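Long-range contacts in endoglucanase (Uncultured bacterium, PDB 3X17), which hydrolyses internal beta-1,4-glucosidic bonds of cellulose as a family 9 glycoside hydrolase, joining an Ig-like domain to an (alpha/alpha)6-barrel: residues V20-G24 against L483-P487; Q237-A242 against Q306-F310; G241-H245 against I270-T275; F385-T389 against F448-L452; A410-F414 against K442-L446. All blocks are in the same frame, centred on the assembly; numbering follows the deposited sequence.

Contact 1 of 5, residues V20-G24 against L483-P487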
# COMPACT_ATOMS: atom_id res chain seq x y z
N VAL A 20 20.11 -8.34 0.98
CA VAL A 20 19.22 -9.37 0.44
C VAL A 20 17.80 -9.06 0.95
O VAL A 20 17.63 -8.29 1.88
CB VAL A 20 19.61 -10.80 0.96
CG1 VAL A 20 20.96 -11.24 0.42
CG2 VAL A 20 19.62 -10.86 2.46
N ASN A 21 16.79 -9.61 0.29
CA ASN A 21 15.44 -9.67 0.85
C ASN A 21 15.51 -10.43 2.15
O ASN A 21 15.87 -11.62 2.16
CB ASN A 21 14.51 -10.42 -0.10
CG ASN A 21 13.07 -10.40 0.36
OD1 ASN A 21 12.77 -10.71 1.51
ND2 ASN A 21 12.17 -9.97 -0.53
N GLN A 22 15.13 -9.77 3.24
CA GLN A 22 15.34 -10.35 4.56
C GLN A 22 14.33 -11.41 4.92
O GLN A 22 14.47 -12.08 5.94
CB GLN A 22 15.35 -9.26 5.62
CG GLN A 22 16.66 -8.49 5.71
CD GLN A 22 16.52 -7.20 6.49
OE1 GLN A 22 15.83 -7.16 7.51
NE2 GLN A 22 17.29 -6.19 6.10
N VAL A 23 13.28 -11.54 4.13
CA VAL A 23 12.40 -12.67 4.29
C VAL A 23 12.94 -13.78 3.38
O VAL A 23 13.18 -14.90 3.83
CB VAL A 23 10.94 -12.35 3.91
CG1 VAL A 23 10.07 -13.60 4.06
CG2 VAL A 23 10.40 -11.26 4.82
N GLY A 24 13.12 -13.45 2.11
CA GLY A 24 13.81 -14.36 1.18
C GLY A 24 13.24 -14.33 -0.23
O GLY A 24 12.90 -13.26 -0.75
N LEU A 483 8.71 -8.27 10.15
CA LEU A 483 9.28 -9.02 9.04
C LEU A 483 10.77 -8.77 8.87
O LEU A 483 11.24 -7.63 8.98
CB LEU A 483 8.54 -8.72 7.73
CG LEU A 483 7.04 -9.05 7.67
CD1 LEU A 483 6.47 -8.82 6.29
CD2 LEU A 483 6.74 -10.48 8.18
N GLY A 484 11.50 -9.82 8.50
CA GLY A 484 12.93 -9.72 8.23
C GLY A 484 13.72 -9.56 9.52
O GLY A 484 13.19 -9.80 10.61
N SER A 485 14.98 -9.16 9.40
CA SER A 485 15.84 -9.16 10.59
C SER A 485 16.08 -7.78 11.13
O SER A 485 16.53 -7.65 12.25
CB SER A 485 17.16 -9.89 10.34
OG SER A 485 17.93 -9.21 9.36
N ASN A 486 15.77 -6.74 10.33
CA ASN A 486 15.93 -5.35 10.78
C ASN A 486 14.68 -4.46 10.52
O ASN A 486 14.78 -3.41 9.86
CB ASN A 486 17.21 -4.70 10.19
CG ASN A 486 17.48 -3.30 10.75
OD1 ASN A 486 16.94 -2.95 11.79
ND2 ASN A 486 18.28 -2.48 10.04
N PRO A 487 13.51 -4.89 11.00
CA PRO A 487 12.27 -4.15 10.86
C PRO A 487 12.26 -2.86 11.70
O PRO A 487 13.20 -2.59 12.45
CB PRO A 487 11.23 -5.15 11.38
CG PRO A 487 11.98 -5.91 12.46
CD PRO A 487 13.35 -6.08 11.88
O HOH W 1 16.73 -11.78 7.80

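Contact 2 of 5, residues Q237-A242 against Q306-F310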
# COMPACT_ATOMS: atom_id res chain seq x y z
N GLN A 237 -22.20 7.57 4.96
CA GLN A 237 -23.01 8.05 3.87
C GLN A 237 -24.32 8.67 4.34
O GLN A 237 -25.10 8.07 5.07
CB GLN A 237 -23.26 6.97 2.79
CG GLN A 237 -23.78 7.56 1.46
CD GLN A 237 -24.17 6.49 0.42
OE1 GLN A 237 -24.56 5.37 0.78
NE2 GLN A 237 -24.07 6.85 -0.87
N ARG A 238 -24.63 9.80 3.74
CA ARG A 238 -25.78 10.60 4.10
C ARG A 238 -26.88 10.16 3.13
O ARG A 238 -26.58 9.70 2.03
CB ARG A 238 -25.35 12.04 3.84
CG ARG A 238 -26.17 13.09 4.43
CD ARG A 238 -26.15 14.23 3.44
NE ARG A 238 -25.17 15.21 3.80
CZ ARG A 238 -24.89 16.29 3.09
NH1 ARG A 238 -25.36 16.44 1.85
NH2 ARG A 238 -24.10 17.19 3.62
N PRO A 239 -28.16 10.28 3.54
CA PRO A 239 -29.18 9.63 2.72
C PRO A 239 -29.27 10.17 1.29
O PRO A 239 -29.82 9.50 0.42
CB PRO A 239 -30.48 9.92 3.48
CG PRO A 239 -30.05 10.03 4.90
CD PRO A 239 -28.72 10.75 4.82
N ASP A 240 -28.75 11.37 1.04
CA ASP A 240 -28.78 11.85 -0.33
C ASP A 240 -27.64 11.21 -1.16
O ASP A 240 -27.60 11.36 -2.37
CB ASP A 240 -28.79 13.39 -0.41
CG ASP A 240 -27.54 14.04 0.20
OD1 ASP A 240 -26.75 13.33 0.84
OD2 ASP A 240 -27.41 15.27 0.10
N GLY A 241 -26.76 10.44 -0.49
CA GLY A 241 -25.69 9.73 -1.19
C GLY A 241 -24.33 10.35 -1.01
O GLY A 241 -23.31 9.70 -1.26
N ALA A 242 -24.29 11.56 -0.45
CA ALA A 242 -23.00 12.18 -0.16
C ALA A 242 -22.26 11.47 0.99
O ALA A 242 -22.89 10.86 1.84
CB ALA A 242 -23.18 13.68 0.17
N GLN A 306 -26.60 5.63 -5.31
CA GLN A 306 -27.17 6.80 -4.64
C GLN A 306 -26.11 7.91 -4.58
O GLN A 306 -26.39 9.06 -4.86
CB GLN A 306 -27.65 6.39 -3.23
CG GLN A 306 -28.30 7.49 -2.39
CD GLN A 306 -29.46 8.17 -3.11
OE1 GLN A 306 -30.36 7.50 -3.63
NE2 GLN A 306 -29.40 9.50 -3.20
N ALA A 307 -24.89 7.53 -4.25
CA ALA A 307 -23.74 8.41 -4.35
C ALA A 307 -23.56 9.02 -5.74
O ALA A 307 -23.25 10.20 -5.87
CB ALA A 307 -22.49 7.67 -3.94
N TRP A 308 -23.70 8.22 -6.79
CA TRP A 308 -23.62 8.79 -8.12
C TRP A 308 -24.79 9.76 -8.39
O TRP A 308 -24.61 10.72 -9.13
CB TRP A 308 -23.59 7.72 -9.20
CG TRP A 308 -23.36 8.33 -10.56
CD1 TRP A 308 -24.31 8.67 -11.47
CD2 TRP A 308 -22.11 8.77 -11.09
NE1 TRP A 308 -23.73 9.24 -12.56
CE2 TRP A 308 -22.38 9.34 -12.35
CE3 TRP A 308 -20.78 8.68 -10.64
CZ2 TRP A 308 -21.36 9.83 -13.18
CZ3 TRP A 308 -19.77 9.18 -11.46
CH2 TRP A 308 -20.07 9.77 -12.70
N ARG A 309 -25.97 9.51 -7.84
CA ARG A 309 -27.09 10.44 -8.01
C ARG A 309 -26.73 11.80 -7.41
O ARG A 309 -26.88 12.86 -8.04
CB ARG A 309 -28.35 9.91 -7.34
CG ARG A 309 -29.28 9.18 -8.28
CD ARG A 309 -30.30 8.35 -7.51
NE ARG A 309 -30.18 6.96 -7.95
CZ ARG A 309 -30.17 5.90 -7.16
NH1 ARG A 309 -30.42 6.02 -5.87
NH2 ARG A 309 -30.02 4.70 -7.70
N PHE A 310 -26.16 11.76 -6.21
CA PHE A 310 -25.62 12.97 -5.62
C PHE A 310 -24.59 13.67 -6.51
O PHE A 310 -24.68 14.87 -6.71
CB PHE A 310 -25.02 12.72 -4.24
CG PHE A 310 -24.57 13.97 -3.56
CD1 PHE A 310 -25.47 14.75 -2.82
CD2 PHE A 310 -23.26 14.42 -3.71
CE1 PHE A 310 -25.07 15.94 -2.24
CE2 PHE A 310 -22.84 15.60 -3.09
CZ PHE A 310 -23.76 16.37 -2.38

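Contact 3 of 5, residues G241-H245 against I270-T275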
# COMPACT_ATOMS: atom_id res chain seq x y z
N GLY A 241 -26.76 10.44 -0.49
CA GLY A 241 -25.69 9.73 -1.19
C GLY A 241 -24.33 10.35 -1.01
O GLY A 241 -23.31 9.70 -1.26
N ALA A 242 -24.29 11.56 -0.45
CA ALA A 242 -23.00 12.18 -0.16
C ALA A 242 -22.26 11.47 0.99
O ALA A 242 -22.89 10.86 1.84
CB ALA A 242 -23.18 13.68 0.17
N VAL A 243 -20.93 11.54 1.00
CA VAL A 243 -20.13 10.78 1.96
C VAL A 243 -19.23 11.72 2.77
O VAL A 243 -18.57 12.60 2.20
CB VAL A 243 -19.27 9.67 1.27
CG1 VAL A 243 -18.40 8.91 2.30
CG2 VAL A 243 -20.18 8.69 0.56
N TYR A 244 -19.33 11.64 4.10
CA TYR A 244 -18.52 12.47 5.00
C TYR A 244 -17.05 12.15 4.84
O TYR A 244 -16.68 11.04 4.43
CB TYR A 244 -18.95 12.28 6.48
CG TYR A 244 -20.36 12.74 6.75
CD1 TYR A 244 -20.70 14.09 6.67
CD2 TYR A 244 -21.38 11.83 7.02
CE1 TYR A 244 -22.01 14.53 6.89
CE2 TYR A 244 -22.69 12.24 7.24
CZ TYR A 244 -23.00 13.59 7.16
OH TYR A 244 -24.30 14.02 7.35
N HIS A 245 -16.21 13.11 5.18
CA HIS A 245 -14.82 13.07 4.76
C HIS A 245 -14.00 12.22 5.70
O HIS A 245 -13.11 11.49 5.28
CB HIS A 245 -14.25 14.48 4.72
CG HIS A 245 -12.79 14.53 4.44
ND1 HIS A 245 -12.23 13.99 3.29
CD2 HIS A 245 -11.79 15.21 5.06
CE1 HIS A 245 -10.95 14.30 3.24
NE2 HIS A 245 -10.65 15.00 4.32
N ILE A 270 -19.02 16.56 4.21
CA ILE A 270 -18.91 15.78 3.00
C ILE A 270 -17.95 16.41 1.98
O ILE A 270 -17.72 17.62 1.97
CB ILE A 270 -20.26 15.55 2.32
CG1 ILE A 270 -20.89 16.87 1.89
CG2 ILE A 270 -21.21 14.77 3.25
CD1 ILE A 270 -20.91 17.12 0.37
N THR A 271 -17.57 15.58 1.01
CA THR A 271 -16.71 15.97 -0.07
C THR A 271 -17.17 15.13 -1.28
O THR A 271 -17.64 14.00 -1.10
CB THR A 271 -15.29 15.57 0.34
OG1 THR A 271 -14.54 16.72 0.76
CG2 THR A 271 -14.62 14.78 -0.69
N THR A 272 -17.11 15.71 -2.48
CA THR A 272 -17.45 14.97 -3.69
C THR A 272 -16.40 13.93 -4.08
O THR A 272 -16.77 12.87 -4.54
CB THR A 272 -17.72 15.90 -4.89
OG1 THR A 272 -16.66 16.87 -4.99
CG2 THR A 272 -19.03 16.64 -4.69
N GLN A 273 -15.10 14.20 -3.88
CA GLN A 273 -14.08 13.15 -4.09
C GLN A 273 -14.31 11.91 -3.22
O GLN A 273 -14.16 10.79 -3.69
CB GLN A 273 -12.63 13.67 -3.96
CG GLN A 273 -12.25 14.26 -2.61
CD GLN A 273 -11.51 13.28 -1.70
OE1 GLN A 273 -11.40 12.08 -2.02
NE2 GLN A 273 -11.05 13.76 -0.55
N ASP A 274 -14.65 12.12 -1.95
CA ASP A 274 -14.95 11.01 -1.07
C ASP A 274 -16.20 10.29 -1.56
O ASP A 274 -16.27 9.05 -1.49
CB ASP A 274 -15.13 11.46 0.39
CG ASP A 274 -13.80 11.85 1.05
OD1 ASP A 274 -12.86 11.03 1.03
OD2 ASP A 274 -13.72 12.98 1.63
N THR A 275 -17.20 11.05 -1.99
CA THR A 275 -18.44 10.46 -2.43
C THR A 275 -18.18 9.54 -3.65
O THR A 275 -18.63 8.38 -3.71
CB THR A 275 -19.47 11.58 -2.75
OG1 THR A 275 -19.73 12.36 -1.57
CG2 THR A 275 -20.76 11.00 -3.26

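Contact 4 of 5, residues F385-T389 against F448-L452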
# COMPACT_ATOMS: atom_id res chain seq x y z
N PHE A 385 -7.73 0.35 -15.80
CA PHE A 385 -7.50 -1.09 -15.86
C PHE A 385 -8.81 -1.85 -15.93
O PHE A 385 -8.92 -2.84 -16.64
CB PHE A 385 -6.67 -1.57 -14.66
CG PHE A 385 -6.15 -2.99 -14.80
CD1 PHE A 385 -5.08 -3.28 -15.66
CD2 PHE A 385 -6.76 -4.03 -14.11
CE1 PHE A 385 -4.64 -4.59 -15.84
CE2 PHE A 385 -6.29 -5.33 -14.23
CZ PHE A 385 -5.22 -5.61 -15.10
N ASP A 386 -9.81 -1.41 -15.15
CA ASP A 386 -11.06 -2.17 -15.02
C ASP A 386 -11.92 -1.98 -16.26
O ASP A 386 -12.55 -2.93 -16.74
CB ASP A 386 -11.84 -1.74 -13.77
CG ASP A 386 -11.33 -2.42 -12.52
OD1 ASP A 386 -10.43 -3.29 -12.65
OD2 ASP A 386 -11.77 -2.05 -11.40
N TYR A 387 -11.92 -0.78 -16.80
CA TYR A 387 -12.51 -0.55 -18.12
C TYR A 387 -11.94 -1.47 -19.23
O TYR A 387 -12.70 -2.20 -19.88
CB TYR A 387 -12.32 0.91 -18.53
CG TYR A 387 -13.08 1.27 -19.80
CD1 TYR A 387 -12.72 0.73 -21.04
CD2 TYR A 387 -14.11 2.21 -19.76
CE1 TYR A 387 -13.39 1.09 -22.21
CE2 TYR A 387 -14.78 2.59 -20.92
CZ TYR A 387 -14.43 2.00 -22.14
OH TYR A 387 -15.13 2.37 -23.29
N VAL A 388 -10.62 -1.43 -19.44
CA VAL A 388 -9.93 -2.31 -20.37
C VAL A 388 -10.20 -3.80 -20.11
O VAL A 388 -10.59 -4.52 -21.04
CB VAL A 388 -8.38 -1.99 -20.44
CG1 VAL A 388 -7.65 -3.05 -21.25
CG2 VAL A 388 -8.12 -0.59 -21.07
N THR A 389 -10.08 -4.27 -18.87
CA THR A 389 -10.15 -5.71 -18.60
C THR A 389 -11.53 -6.26 -18.29
O THR A 389 -11.72 -7.47 -18.31
CB THR A 389 -9.20 -6.16 -17.52
OG1 THR A 389 -9.55 -5.52 -16.27
CG2 THR A 389 -7.75 -5.82 -17.93
N PHE A 448 0.16 -4.20 -13.92
CA PHE A 448 -1.02 -3.99 -14.77
C PHE A 448 -0.63 -4.22 -16.25
O PHE A 448 -1.36 -4.88 -17.00
CB PHE A 448 -1.58 -2.58 -14.63
CG PHE A 448 -2.42 -2.35 -13.38
CD1 PHE A 448 -2.88 -3.42 -12.61
CD2 PHE A 448 -2.75 -1.06 -12.99
CE1 PHE A 448 -3.65 -3.19 -11.46
CE2 PHE A 448 -3.57 -0.83 -11.86
CZ PHE A 448 -4.01 -1.90 -11.10
N ALA A 449 0.48 -3.63 -16.66
CA ALA A 449 0.99 -3.72 -18.02
C ALA A 449 1.38 -5.17 -18.34
O ALA A 449 0.93 -5.73 -19.34
CB ALA A 449 2.21 -2.76 -18.21
N HIS A 450 2.08 -5.80 -17.42
CA HIS A 450 2.36 -7.22 -17.50
C HIS A 450 1.11 -8.06 -17.74
O HIS A 450 1.15 -9.09 -18.42
CB HIS A 450 3.06 -7.70 -16.22
CG HIS A 450 3.38 -9.17 -16.23
ND1 HIS A 450 4.29 -9.74 -17.10
CD2 HIS A 450 2.88 -10.19 -15.48
CE1 HIS A 450 4.40 -11.03 -16.84
NE2 HIS A 450 3.52 -11.34 -15.90
N HIS A 451 0.00 -7.65 -17.14
CA HIS A 451 -1.22 -8.41 -17.26
C HIS A 451 -1.82 -8.27 -18.68
O HIS A 451 -2.44 -9.22 -19.20
CB HIS A 451 -2.23 -7.98 -16.20
CG HIS A 451 -3.45 -8.83 -16.16
ND1 HIS A 451 -4.53 -8.61 -17.00
CD2 HIS A 451 -3.74 -9.96 -15.47
CE1 HIS A 451 -5.44 -9.55 -16.80
NE2 HIS A 451 -4.98 -10.39 -15.88
N LEU A 452 -1.64 -7.11 -19.30
CA LEU A 452 -2.16 -6.88 -20.67
C LEU A 452 -1.26 -7.53 -21.73
O LEU A 452 -1.73 -7.96 -22.78
CB LEU A 452 -2.24 -5.38 -20.96
CG LEU A 452 -3.23 -4.52 -20.17
CD1 LEU A 452 -3.22 -3.18 -20.82
CD2 LEU A 452 -4.65 -5.11 -20.19

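Contact 5 of 5, residues A410-F414 against K442-L446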
# COMPACT_ATOMS: atom_id res chain seq x y z
N ALA A 410 3.69 1.93 -17.28
CA ALA A 410 4.66 0.94 -16.91
C ALA A 410 6.00 1.33 -17.52
O ALA A 410 7.03 1.24 -16.86
CB ALA A 410 4.22 -0.43 -17.36
N ARG A 411 5.98 1.83 -18.75
CA ARG A 411 7.24 2.10 -19.43
C ARG A 411 8.04 3.20 -18.73
O ARG A 411 9.20 3.00 -18.37
CB ARG A 411 7.03 2.42 -20.93
CG ARG A 411 8.06 1.73 -21.84
CD ARG A 411 7.86 2.08 -23.32
NE ARG A 411 6.56 1.61 -23.80
CZ ARG A 411 5.64 2.39 -24.36
NH1 ARG A 411 5.91 3.67 -24.60
NH2 ARG A 411 4.46 1.89 -24.70
N SER A 412 7.41 4.33 -18.43
CA SER A 412 8.11 5.31 -17.59
C SER A 412 8.56 4.74 -16.23
O SER A 412 9.68 5.00 -15.81
CB SER A 412 7.31 6.61 -17.43
OG SER A 412 6.05 6.32 -16.86
N VAL A 413 7.72 3.96 -15.55
CA VAL A 413 8.18 3.33 -14.31
C VAL A 413 9.45 2.50 -14.56
O VAL A 413 10.44 2.66 -13.85
CB VAL A 413 7.09 2.49 -13.60
CG1 VAL A 413 7.70 1.71 -12.46
CG2 VAL A 413 5.99 3.40 -13.07
N PHE A 414 9.41 1.62 -15.56
CA PHE A 414 10.53 0.75 -15.87
C PHE A 414 11.82 1.51 -16.16
O PHE A 414 12.89 1.12 -15.69
CB PHE A 414 10.20 -0.17 -17.03
CG PHE A 414 11.19 -1.30 -17.20
CD1 PHE A 414 11.21 -2.35 -16.29
CD2 PHE A 414 12.19 -1.23 -18.18
CE1 PHE A 414 12.17 -3.36 -16.38
CE2 PHE A 414 13.15 -2.24 -18.28
CZ PHE A 414 13.14 -3.30 -17.38
N LYS A 442 3.92 1.80 -7.93
CA LYS A 442 4.57 1.72 -9.24
C LYS A 442 4.85 0.28 -9.66
O LYS A 442 4.78 -0.05 -10.85
CB LYS A 442 5.87 2.53 -9.28
CG LYS A 442 5.66 4.03 -9.31
CD LYS A 442 7.02 4.78 -9.16
CE LYS A 442 6.85 6.28 -9.53
NZ LYS A 442 8.15 7.04 -9.48
N GLY A 443 5.14 -0.58 -8.68
CA GLY A 443 5.14 -2.01 -8.89
C GLY A 443 3.82 -2.50 -9.46
O GLY A 443 3.78 -3.30 -10.40
N MET A 444 2.74 -1.99 -8.89
CA MET A 444 1.39 -2.28 -9.37
C MET A 444 1.18 -1.84 -10.83
O MET A 444 0.60 -2.58 -11.58
CB MET A 444 0.33 -1.64 -8.45
CG MET A 444 -1.11 -2.06 -8.78
SD MET A 444 -2.32 -0.99 -7.95
CE MET A 444 -2.01 -1.37 -6.23
N LEU A 445 1.66 -0.68 -11.24
CA LEU A 445 1.52 -0.30 -12.66
C LEU A 445 2.30 -1.22 -13.60
O LEU A 445 1.80 -1.56 -14.68
CB LEU A 445 1.85 1.17 -12.93
CG LEU A 445 1.17 2.24 -12.07
CD1 LEU A 445 1.75 3.60 -12.41
CD2 LEU A 445 -0.35 2.21 -12.19
N LEU A 446 3.49 -1.65 -13.18
CA LEU A 446 4.24 -2.68 -13.93
C LEU A 446 3.42 -3.96 -14.07
O LEU A 446 3.27 -4.48 -15.18
CB LEU A 446 5.57 -3.00 -13.26
CG LEU A 446 6.56 -1.84 -13.22
CD1 LEU A 446 7.64 -2.08 -12.16
CD2 LEU A 446 7.20 -1.64 -14.60

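Contact 1 of 5, residues V20-G24 against L483-P487
Q22 reaches across to the backbone of G484, S485 and N486, joining a loop of the N-terminal Ig-like domain to a loop of the (alpha/alpha)6-barrel, so this is an interdomain contact. The tight part is made by one side chain. Q22 OE1 accepts two backbone N-H groups in succession: S485 N lies 2.9 Å from Q22 OE1 with an N-H...O angle of 140°, and N486 N stands at the same range with 148°. Neither donor sits exactly in the amide plane; the tilts are modest. With CG anti to its carbonyl carbon (chi1 -79°) and the chain extended beyond, Q22 carries its amide out to these donors, while Q22 NE2 bonds A476 O. Both ends of the amide are therefore held, which fixes its flip. Nearer the backbone, Q22 CB packs on G484 CA at 3.6 Å; at its positive phi G484 presents only a bare CA here.

The looser part lies to the two sides. V23 CG2 comes no closer than 4.3 Å to L483 CB, and both residues lean instead on helix 115-130, V23 on V115 and V119, L483 on A122. Behind Q22, N21 OD1 accepts V23 N in an Asx turn and G24 N in an Asx motif, while N21 ND2 bonds D467 OD1. Toward solvent, at the exposed S485, a water forms a bridge with one weak arm: it donates to Q22 O at 2.9 Å and accepts only weakly from S485 OG.

Contact 2 of 5, residues Q237-A242 against Q306-F310
The backbone oxygen of D240 receives the side-chain amide of Q306: Q306 NE2 lies 2.7 Å from D240 O, with an N-H...O angle of 158°. The donor stands above the carbonyl plane, yet D240 O lies within the amide plane of Q306, so the N-H is used in plane although it meets the carbonyl from above. A bend at chi2 (55°) turns the Q306 amide back over the type I turn R238-G241, and Q306 CG rests on G241 CA. The backbones close to 3.9 Å between G241 CA and A307 CA, and G241 O meets A307 CA in a CA-H...O contact.

F310 supplies the apolar half. A242 CB sits over the centre of its ring, 3.6 Å from the centroid and almost on the ring normal, a CH-pi contact. D240 OD2 approaches F310 CE1 obliquely at 3.4 Å, the carboxylate plane turned well away from that of the ring. The same oxygen uses its syn lone pair for the salt bridge with R238 NH1, 2.9 Å from D240 OD2. Just before the turn, Q237 NE2 bonds G241 O and also A303 O, one turn earlier on helix 294-312.

Two glutamine amides thus join turn and helix from both directions, Q306 donating to the turn and Q237 to the helix.

Contact 3 of 5, residues G241-H245 against I270-T275
H245 and D274 meet with ring and carboxylate planes 45° apart: D274 OD2 lies at the edge of the imidazole, near its plane, and accepts from H245 ND1. The modelled separation, 2.4 Å between H245 ND1 and D274 OD2, is very short and its exact length uncertain. With its CG anti to the backbone N (chi1 174°), the histidine swings its ring toward helix 272-288. The other imidazole nitrogen, H245 NE2, bonds P330 O, and D274 OD1 bonds T185 OG1.

T275 turns its two branches to different tasks. T275 OG1 accepts from V243 N at 3.0 Å and donates to T271 O at 2.7 Å, whereas T275 CG2 packs on G241 O. I270 crosses Y244 obliquely, with I270 CG2 3.5 Å from Y244 CD1, and the same methyl reaches A242 CB.

Here strand 265-271 passes into helix 272-288 beside strand 243-249. T271 stands at the N-cap position without a capping bond from its side chain, and the bond from T271 N to V243 O is weak. D274 and P330 O both face the ring as acceptors, consistent with N-H groups on both nitrogens; the imidazole would then probably be cationic beside the carboxylate.

Contact 4 of 5, residues F385-T389 against F448-L452
F385 projects from helix 381-390 as the main bump of an aromatic cluster with F448 and H451 of helix 435-452, within the (alpha/alpha)6-barrel. The two short segments run nearly parallel, their directions only 7° apart, but their axes stay 11.8 Å from one another; large side chains must span that separation. With CG anti to the backbone N (chi1 -168°), F385 extends straight across it.

One face of the F385 ring lies on F448 in an offset stack, centroids 4.3 Å apart and planes at 16°. The overlap continues to the root of each side chain: F385 CB stands over the F448 ring face, while F385 CD1 packs against F448 CB. The opposite face of F385 is covered toward its rim by T389 CG2 from its own helix, so the ring is sandwiched. Its far edge fits against H451, pointing at the imidazole face in an offset edge-to-face pair with planes at 70°.

A second, smaller bump comes from the other helix. L452 CD2 enters the hollow between V388 and T389, 3.8 Å from V388 CG1 and 3.9 Å from T389 CG2. Helix 184-200 adds L200, which touches both F385 and H451. T389 can offer its methyl here because its hydroxyl turns back on its own helix, T389 OG1 donating to F385 O at 2.8 Å.

Contact 5 of 5, residues A410-F414 against K442-L446
V413 lays both methyls against helix 435-452: V413 CG1 is 3.8 Å from K442 CB, and V413 CG2 lies equally near K442 CG, so the valine straddles the root of the lysine chain. On its other flank V413 CG1 meets L446 CG, also at 3.8 Å, while V413 CG2 reaches more loosely toward L445 CD1. The valine thus fits among K442, L445 and L446, side chains spaced three and four residues apart on the facing helix. Its CG1 stands anti to the backbone N (chi1 171°), which sends that methyl between K442 and L446.

L446 returns the contact. L446 CD2 rests on A410 O at 3.7 Å, touches F414 CB, and lies at the edge of the F414 ring near its plane. Where the helices come closest, A410 needs little room: A410 CA and L446 CA are 4.7 Å apart, and A410 CB packs on L445 O.

K442 uses its aliphatic part here, and its extended chain carries NZ on to P425 O. Helix 456-469 covers the neighbouring side, with Y458 against A410 and F414 and A461 against L446.

The short segments approach to 8.9 Å between axes and cross at -124°, running obliquely antiparallel. This apolar packing between helices 396-418 and 435-452, successive in the chain, belongs to the helical wall of the (alpha/alpha)6-barrel characteristic of family 9 glycoside hydrolases.

Overall arrangement
From the N terminus, the chain first enters contact 1, whose partner loop lies 459 residues on; it joins the Ig-like domain to the barrel and encloses all the others. Contacts 2 and 3 both start from the turn around G241 and A242: contact 3 closes first, at the start of helix 272-288, and contact 2 next, on helix 294-312. They lie about 8 Å apart, centre to centre. Contact 4 opens later, at helix 381-390, with contact 5 nested inside it; both end on helix 435-452 and touch through A410 and A449. Contacts 2 and 3 lie across the chain's centre from contact 1.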